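Local coordinates for ABC transporter, substrate binding protein (Polyamine) (Agrobacterium tumefaciens, PDB 4EUO) that binds gamma-amino-butanoic acid as a class D periplasmic binding protein and probably delivers it to an ABC transporter, at residues Gln13-Ala18 with Ala257-Tyr262; Ile244-Ala247 with Gln251-Ala254; Thr205-Glu208 with Lys213-Thr216. All coordinates share one frame; numbering follows the deposited sequence.

Interaction 1: Gln13-Ala18 with Ala257-Tyr262. With ABU (gamma-amino-butanoic acid), chain E.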
loop_
_atom_site.group_PDB
_atom_site.type_symbol
_atom_site.label_atom_id
_atom_site.label_comp_id
_atom_site.label_asym_id
_atom_site.label_seq_id
_atom_site.Cartn_x
_atom_site.Cartn_y
_atom_site.Cartn_z
ATOM N N GLN A 13 -4.895 9.509 -2.550
ATOM C CA GLN A 13 -4.878 9.998 -3.928
ATOM C C GLN A 13 -4.978 11.525 -3.973
ATOM O O GLN A 13 -4.300 12.148 -4.811
ATOM C CB GLN A 13 -5.965 9.307 -4.762
ATOM C CG GLN A 13 -5.870 9.638 -6.251
ATOM C CD GLN A 13 -6.674 8.701 -7.090
ATOM O OE1 GLN A 13 -7.131 7.649 -6.640
ATOM N NE2 GLN A 13 -6.771 9.044 -8.365
ATOM N N ASP A 14 -5.716 12.119 -3.055
ATOM C CA ASP A 14 -5.758 13.587 -3.006
ATOM C C ASP A 14 -4.371 14.140 -2.733
ATOM O O ASP A 14 -3.984 15.159 -3.303
ATOM C CB ASP A 14 -6.684 14.041 -1.876
ATOM C CG ASP A 14 -8.148 13.831 -2.154
ATOM O OD1 ASP A 14 -8.500 13.507 -3.322
ATOM O OD2 ASP A 14 -8.950 13.956 -1.208
ATOM N N ALA A 15 -3.605 13.481 -1.857
ATOM C CA ALA A 15 -2.243 13.924 -1.552
ATOM C C ALA A 15 -1.306 13.714 -2.741
ATOM O O ALA A 15 -0.425 14.552 -2.994
ATOM C CB ALA A 15 -1.722 13.170 -0.332
ATOM N N GLN A 16 -1.441 12.575 -3.481
ATOM C CA GLN A 16 -0.632 12.374 -4.679
ATOM C C GLN A 16 -0.976 13.441 -5.738
ATOM O O GLN A 16 -0.075 13.922 -6.433
ATOM C CB GLN A 16 -0.817 10.972 -5.238
ATOM C CG GLN A 16 -0.223 9.893 -4.310
ATOM C CD GLN A 16 -0.585 8.517 -4.804
ATOM O OE1 GLN A 16 -1.766 8.232 -5.005
ATOM N NE2 GLN A 16 0.408 7.635 -4.967
ATOM N N LYS A 17 -2.249 13.805 -5.842
ATOM C CA LYS A 17 -2.685 14.857 -6.774
ATOM C C LYS A 17 -2.014 16.177 -6.407
ATOM O O LYS A 17 -1.398 16.799 -7.285
ATOM C CB LYS A 17 -4.198 14.987 -6.721
ATOM C CG LYS A 17 -4.725 16.145 -7.590
ATOM C CD LYS A 17 -6.218 16.278 -7.416
ATOM C CE LYS A 17 -6.791 17.517 -8.087
ATOM N NZ LYS A 17 -8.277 17.545 -8.002
ATOM N N ALA A 18 -2.023 16.567 -5.127
ATOM C CA ALA A 18 -1.391 17.812 -4.710
ATOM C C ALA A 18 0.108 17.785 -4.954
ATOM O O ALA A 18 0.681 18.794 -5.380
ATOM C CB ALA A 18 -1.658 18.052 -3.229
ATOM N N ALA A 257 5.491 12.411 0.515
ATOM C CA ALA A 257 5.699 11.885 1.852
ATOM C C ALA A 257 5.211 12.828 2.944
ATOM O O ALA A 257 4.546 12.425 3.901
ATOM C CB ALA A 257 7.191 11.591 2.042
ATOM N N THR A 258 5.536 14.121 2.786
ATOM C CA THR A 258 5.093 15.123 3.743
ATOM C C THR A 258 3.565 15.138 3.825
ATOM O O THR A 258 3.029 15.282 4.928
ATOM C CB THR A 258 5.616 16.501 3.282
ATOM O OG1 THR A 258 7.035 16.471 3.320
ATOM C CG2 THR A 258 5.108 17.663 4.153
ATOM N N ALA A 259 2.884 14.998 2.681
ATOM C CA ALA A 259 1.421 15.075 2.612
ATOM C C ALA A 259 0.720 13.813 3.075
ATOM O O ALA A 259 -0.477 13.873 3.343
ATOM C CB ALA A 259 0.992 15.388 1.196
ATOM N N THR A 260 1.424 12.658 3.120
ATOM C CA THR A 260 0.728 11.405 3.436
ATOM C C THR A 260 1.154 10.679 4.692
ATOM O O THR A 260 0.373 9.895 5.214
ATOM C CB THR A 260 0.920 10.377 2.309
ATOM O OG1 THR A 260 2.317 10.118 2.143
ATOM C CG2 THR A 260 0.288 10.800 1.002
ATOM N N GLY A 261 2.412 10.816 5.092
ATOM C CA GLY A 261 2.969 9.987 6.154
ATOM C C GLY A 261 3.591 8.697 5.616
ATOM O O GLY A 261 4.029 7.862 6.395
ATOM N N TYR A 262 3.678 8.550 4.287
ATOM C CA TYR A 262 4.357 7.406 3.664
ATOM C C TYR A 262 5.805 7.812 3.418
ATOM O O TYR A 262 6.108 9.010 3.387
ATOM C CB TYR A 262 3.676 6.997 2.340
ATOM C CG TYR A 262 2.320 6.369 2.583
ATOM C CD1 TYR A 262 2.170 5.334 3.493
ATOM C CD2 TYR A 262 1.172 6.860 1.951
ATOM C CE1 TYR A 262 0.927 4.761 3.738
ATOM C CE2 TYR A 262 -0.078 6.305 2.198
ATOM C CZ TYR A 262 -0.192 5.275 3.114
ATOM O OH TYR A 262 -1.411 4.779 3.464
HETATM N N ABU E . -1.368 -0.150 -1.414
HETATM C CD ABU E . -1.245 0.891 -0.387
HETATM C CB ABU E . -2.288 1.968 -0.556
HETATM C CG ABU E . -2.098 3.012 0.491
HETATM C C ABU E . -3.155 4.095 0.538
HETATM O O ABU E . -3.242 4.821 1.649
HETATM O OXT ABU E . -4.052 4.259 -0.405
#
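Ala259 meets Ala15 methyl to methyl, CB to CB at 3.8 Å, where the last turn of helix 250-260 comes against an early turn of helix 10-28. The alpha carbons of this pair lie 5.7 Å apart, a close approach for two helices that small side chains permit. Thr260 follows and presses its methyl CG2 to within 3.4 Å of Ala15 CB, tighter than ordinary van der Waals contact, so Ala15 is held against two methyls at once. The Thr260 torsion (chi1 59°) sets CG2 beside its own backbone N and turns OG1 back between that N and the carbonyl carbon. There OG1 accepts from Tyr262 N at 3.0 Å (N-H...O 161°), an ST turn, and also bonds to Met256 O. Gly261, with positive phi (90°), is where the chain leaves the helix; its N still bonds to Ala257 O at 2.9 Å. Tyr262 makes no contact with 13-18; its ring reaches the bound gamma-amino-butanoic acid, whose carboxylate oxygen O lies near the ring plane at its edge and accepts from Tyr262 OH at 2.6 Å. Through Tyr262 this end of the chain lines the pocket, where Thr12, Arg203 and Asp226 also bond to the ligand. Outside the contact, the Tyr262 ring stacks on Phe99 and touches Tyr101, both of strand 96-107, and it also packs on Asn201 and Arg203 of helix 201-209.

Interaction 2: Ile244-Ala247 with Gln251-Ala254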
loop_
_atom_site.group_PDB
_atom_site.type_symbol
_atom_site.label_atom_id
_atom_site.label_comp_id
_atom_site.label_asym_id
_atom_site.label_seq_id
_atom_site.Cartn_x
_atom_site.Cartn_y
_atom_site.Cartn_z
ATOM N N ILE A 244 5.884 9.322 -14.655
ATOM C CA ILE A 244 6.565 8.474 -13.669
ATOM C C ILE A 244 7.913 9.100 -13.289
ATOM O O ILE A 244 8.262 9.159 -12.100
ATOM C CB ILE A 244 6.687 7.044 -14.169
ATOM C CG1 ILE A 244 5.280 6.398 -14.243
ATOM C CG2 ILE A 244 7.637 6.237 -13.273
ATOM C CD1 ILE A 244 5.269 4.990 -14.760
ATOM N N ALA A 245 8.641 9.662 -14.291
ATOM C CA ALA A 245 9.924 10.311 -14.002
ATOM C C ALA A 245 9.699 11.485 -13.041
ATOM O O ALA A 245 10.495 11.682 -12.117
ATOM C CB ALA A 245 10.540 10.798 -15.309
ATOM N N LEU A 246 8.629 12.247 -13.233
ATOM C CA LEU A 246 8.314 13.361 -12.379
ATOM C C LEU A 246 7.890 12.881 -10.969
ATOM O O LEU A 246 8.415 13.351 -9.960
ATOM C CB LEU A 246 7.224 14.228 -13.044
ATOM C CG LEU A 246 6.729 15.477 -12.289
ATOM C CD1 LEU A 246 5.720 15.148 -11.164
ATOM C CD2 LEU A 246 7.867 16.387 -11.810
ATOM N N ALA A 247 6.922 11.957 -10.913
ATOM C CA ALA A 247 6.378 11.500 -9.625
ATOM C C ALA A 247 7.429 10.877 -8.705
ATOM O O ALA A 247 7.278 10.911 -7.471
ATOM C CB ALA A 247 5.279 10.484 -9.892
ATOM N N GLN A 251 11.968 16.057 -5.178
ATOM C CA GLN A 251 11.031 16.980 -4.548
ATOM C C GLN A 251 9.603 16.437 -4.553
ATOM O O GLN A 251 8.917 16.551 -3.544
ATOM C CB GLN A 251 11.090 18.392 -5.188
ATOM C CG GLN A 251 10.391 19.468 -4.357
ATOM C CD GLN A 251 11.012 19.725 -3.007
ATOM O OE1 GLN A 251 12.175 20.144 -2.888
ATOM N NE2 GLN A 251 10.235 19.526 -1.961
ATOM N N ALA A 252 9.167 15.864 -5.688
ATOM C CA ALA A 252 7.837 15.268 -5.831
ATOM C C ALA A 252 7.642 14.154 -4.786
ATOM O O ALA A 252 6.577 14.096 -4.168
ATOM C CB ALA A 252 7.664 14.720 -7.233
ATOM N N GLN A 253 8.681 13.339 -4.543
ATOM C CA GLN A 253 8.572 12.267 -3.550
ATOM C C GLN A 253 8.545 12.835 -2.121
ATOM O O GLN A 253 7.796 12.361 -1.243
ATOM C CB GLN A 253 9.710 11.284 -3.719
ATOM C CG GLN A 253 9.466 10.300 -4.850
ATOM C CD GLN A 253 8.480 9.232 -4.412
ATOM O OE1 GLN A 253 8.643 8.662 -3.335
ATOM N NE2 GLN A 253 7.448 8.944 -5.230
ATOM N N ALA A 254 9.386 13.861 -1.855
ATOM C CA ALA A 254 9.368 14.477 -0.535
ATOM C C ALA A 254 7.986 15.096 -0.292
ATOM O O ALA A 254 7.462 14.988 0.801
ATOM C CB ALA A 254 10.450 15.568 -0.460
#
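Ala247 and Ala252 stand 5.5 Å apart, CA to CA, where helix 237-247 ends and, after a two-residue turn, helix 250-260 sets off. The Ala252 methyl points back at the preceding helix and sits under its terminal carbonyls: CB is 3.1 Å from Leu246 O and 3.8 Å from Ala247 O. Leu246 adds a looser apolar touch, its CD1 coming to 4.4 Å from Ala252 CB. The polar link is made by Gln253. Its CG lies beside its own backbone N and the chain folds again at chi2, which doubles the amide back so that NE2 donates to Ala247 O at 3.0 Å, with a nearly straight N-H...O angle of 162°. The acceptor lies almost in the amide plane, 9° out, whereas the donor is tilted 31° from the carbonyl plane of Ala247. Both ends of this buried amide have further partners, OE1 receiving Val265 N and NE2 also bonding to Ser98 O. Trp20 of helix 10-28 packs on Ala247 and Gln253. Chemically, then, the carbonyl of the last residue of helix 237-247 takes a side-chain N-H as donor, where a longer helix would probably have used a backbone N-H, and an amide with three bonds has its rotation fixed.

Interaction 3: Thr205-Glu208 with Lys213-Thr216; sequences TALE and KVET
Leu207 and Val214 form the apolar centre of this contact, CD1 of the leucine resting 4.0 Å from CG1 of the valine, with the two side chains crossing at about a right angle. The Val214 torsion (chi1 -72°) puts CG1 beside its backbone N and directs CG2 toward the neighbouring Glu208, whose CB it approaches at 4.5 Å. One valine is thus set against two consecutive residues of helix 201-209, with one methyl branch for each. No direct hydrogen bond joins the segments. Water 1 makes the polar connection instead: it accepts from Val214 N at 3.0 Å and lies 3.0 Å from Glu208 OE1, to which it probably donates. The Glu208 chain runs extended, with CG anti to the backbone N (chi1 179°), and this carries its carboxylate past the helix to the water. Farther out, helix 182-190 backs the apolar pair, Gln186 and Ala190 touching Leu207 while Ile189 touches Val214. On the strand side, Glu215 pairs through backbone hydrogen bonds with Cys107 of strand 96-107, which is disulfide-bonded to Cys115. The chemistry is therefore divided: a small aliphatic patch packs the helix against the residue just before strand 215-229, while at the more exposed edge a water accepts from the Val214 N-H and links it to a carboxylate that probably carries negative charge.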
loop_
_atom_site.group_PDB
_atom_site.type_symbol
_atom_site.label_atom_id
_atom_site.label_comp_id
_atom_site.label_asym_id
_atom_site.label_seq_id
_atom_site.Cartn_x
_atom_site.Cartn_y
_atom_site.Cartn_z
ATOM N N THR A 205 -2.533 8.656 9.551
ATOM C CA THR A 205 -2.022 10.025 9.481
ATOM C C THR A 205 -3.131 10.934 8.941
ATOM O O THR A 205 -3.361 12.024 9.494
ATOM C CB THR A 205 -0.820 10.087 8.545
ATOM O OG1 THR A 205 0.213 9.302 9.145
ATOM C CG2 THR A 205 -0.318 11.510 8.324
ATOM N N ALA A 206 -3.843 10.510 7.881
ATOM C CA ALA A 206 -4.902 11.363 7.308
ATOM C C ALA A 206 -6.045 11.575 8.254
ATOM O O ALA A 206 -6.573 12.698 8.327
ATOM C CB ALA A 206 -5.375 10.776 6.007
ATOM N N LEU A 207 -6.447 10.548 8.999
ATOM C CA LEU A 207 -7.509 10.716 9.984
ATOM C C LEU A 207 -7.091 11.759 11.010
ATOM O O LEU A 207 -7.872 12.670 11.310
ATOM C CB LEU A 207 -7.817 9.413 10.708
ATOM C CG LEU A 207 -8.792 8.481 10.014
ATOM C CD1 LEU A 207 -8.904 7.163 10.766
ATOM C CD2 LEU A 207 -10.204 9.119 9.847
ATOM N N GLU A 208 -5.856 11.680 11.515
ATOM C CA GLU A 208 -5.337 12.626 12.506
ATOM C C GLU A 208 -5.309 14.030 11.910
ATOM O O GLU A 208 -5.658 14.994 12.612
ATOM C CB GLU A 208 -3.917 12.207 12.948
ATOM C CG GLU A 208 -3.280 13.147 13.965
ATOM C CD GLU A 208 -1.990 12.616 14.554
ATOM O OE1 GLU A 208 -2.034 11.568 15.237
ATOM O OE2 GLU A 208 -0.933 13.246 14.326
ATOM N N LYS A 213 -9.047 11.510 16.533
ATOM C CA LYS A 213 -8.100 10.994 17.525
ATOM C C LYS A 213 -7.905 9.504 17.320
ATOM O O LYS A 213 -8.780 8.711 17.619
ATOM C CB LYS A 213 -8.575 11.303 18.953
ATOM C CG LYS A 213 -7.531 10.939 20.006
ATOM C CD LYS A 213 -7.985 11.337 21.401
ATOM C CE LYS A 213 -7.027 10.845 22.462
ATOM N NZ LYS A 213 -7.521 11.143 23.833
ATOM N N VAL A 214 -6.738 9.147 16.817
ATOM C CA VAL A 214 -6.365 7.750 16.579
ATOM C C VAL A 214 -4.978 7.503 17.124
ATOM O O VAL A 214 -4.161 8.424 17.202
ATOM C CB VAL A 214 -6.451 7.322 15.081
ATOM C CG1 VAL A 214 -7.890 7.199 14.617
ATOM C CG2 VAL A 214 -5.662 8.254 14.166
ATOM N N GLU A 215 -4.729 6.276 17.566
ATOM C CA GLU A 215 -3.422 5.852 18.030
ATOM C C GLU A 215 -2.919 4.808 17.023
ATOM O O GLU A 215 -3.717 4.051 16.432
ATOM C CB GLU A 215 -3.590 5.169 19.387
ATOM C CG GLU A 215 -2.369 5.114 20.272
ATOM C CD GLU A 215 -2.791 4.804 21.690
ATOM O OE1 GLU A 215 -2.884 3.600 22.021
ATOM O OE2 GLU A 215 -3.126 5.752 22.438
ATOM N N THR A 216 -1.601 4.762 16.845
ATOM C CA THR A 216 -0.975 3.776 15.973
ATOM C C THR A 216 0.097 3.037 16.775
ATOM O O THR A 216 0.954 3.693 17.372
ATOM C CB THR A 216 -0.303 4.462 14.776
ATOM O OG1 THR A 216 -1.316 5.026 13.940
ATOM C CG2 THR A 216 0.505 3.508 13.947
HETATM O O HOH W 1 -4.839 11.402 16.410
#

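After strand 3-6, helix 10-28 supplies the first segment of interaction 1, which closes only with segment 257-262, 239 residues on. The other two contacts fall within that long loop and follow one another in series. Interaction 3 closes first, joining helix 201-209 to the chain entering strand 215-229; interaction 2 then joins helix 237-247 to the start of helix 250-260, whose far end belongs to interaction 1. Thr205 touches Thr260 and Gly261, bringing interactions 1 and 3 together, whereas interactions 2 and 3 stay about 11 Å apart at their nearest atoms. Interaction 1 thus ties distant helices, interaction 2 consecutive ones, and interaction 3 a helix to the following strand.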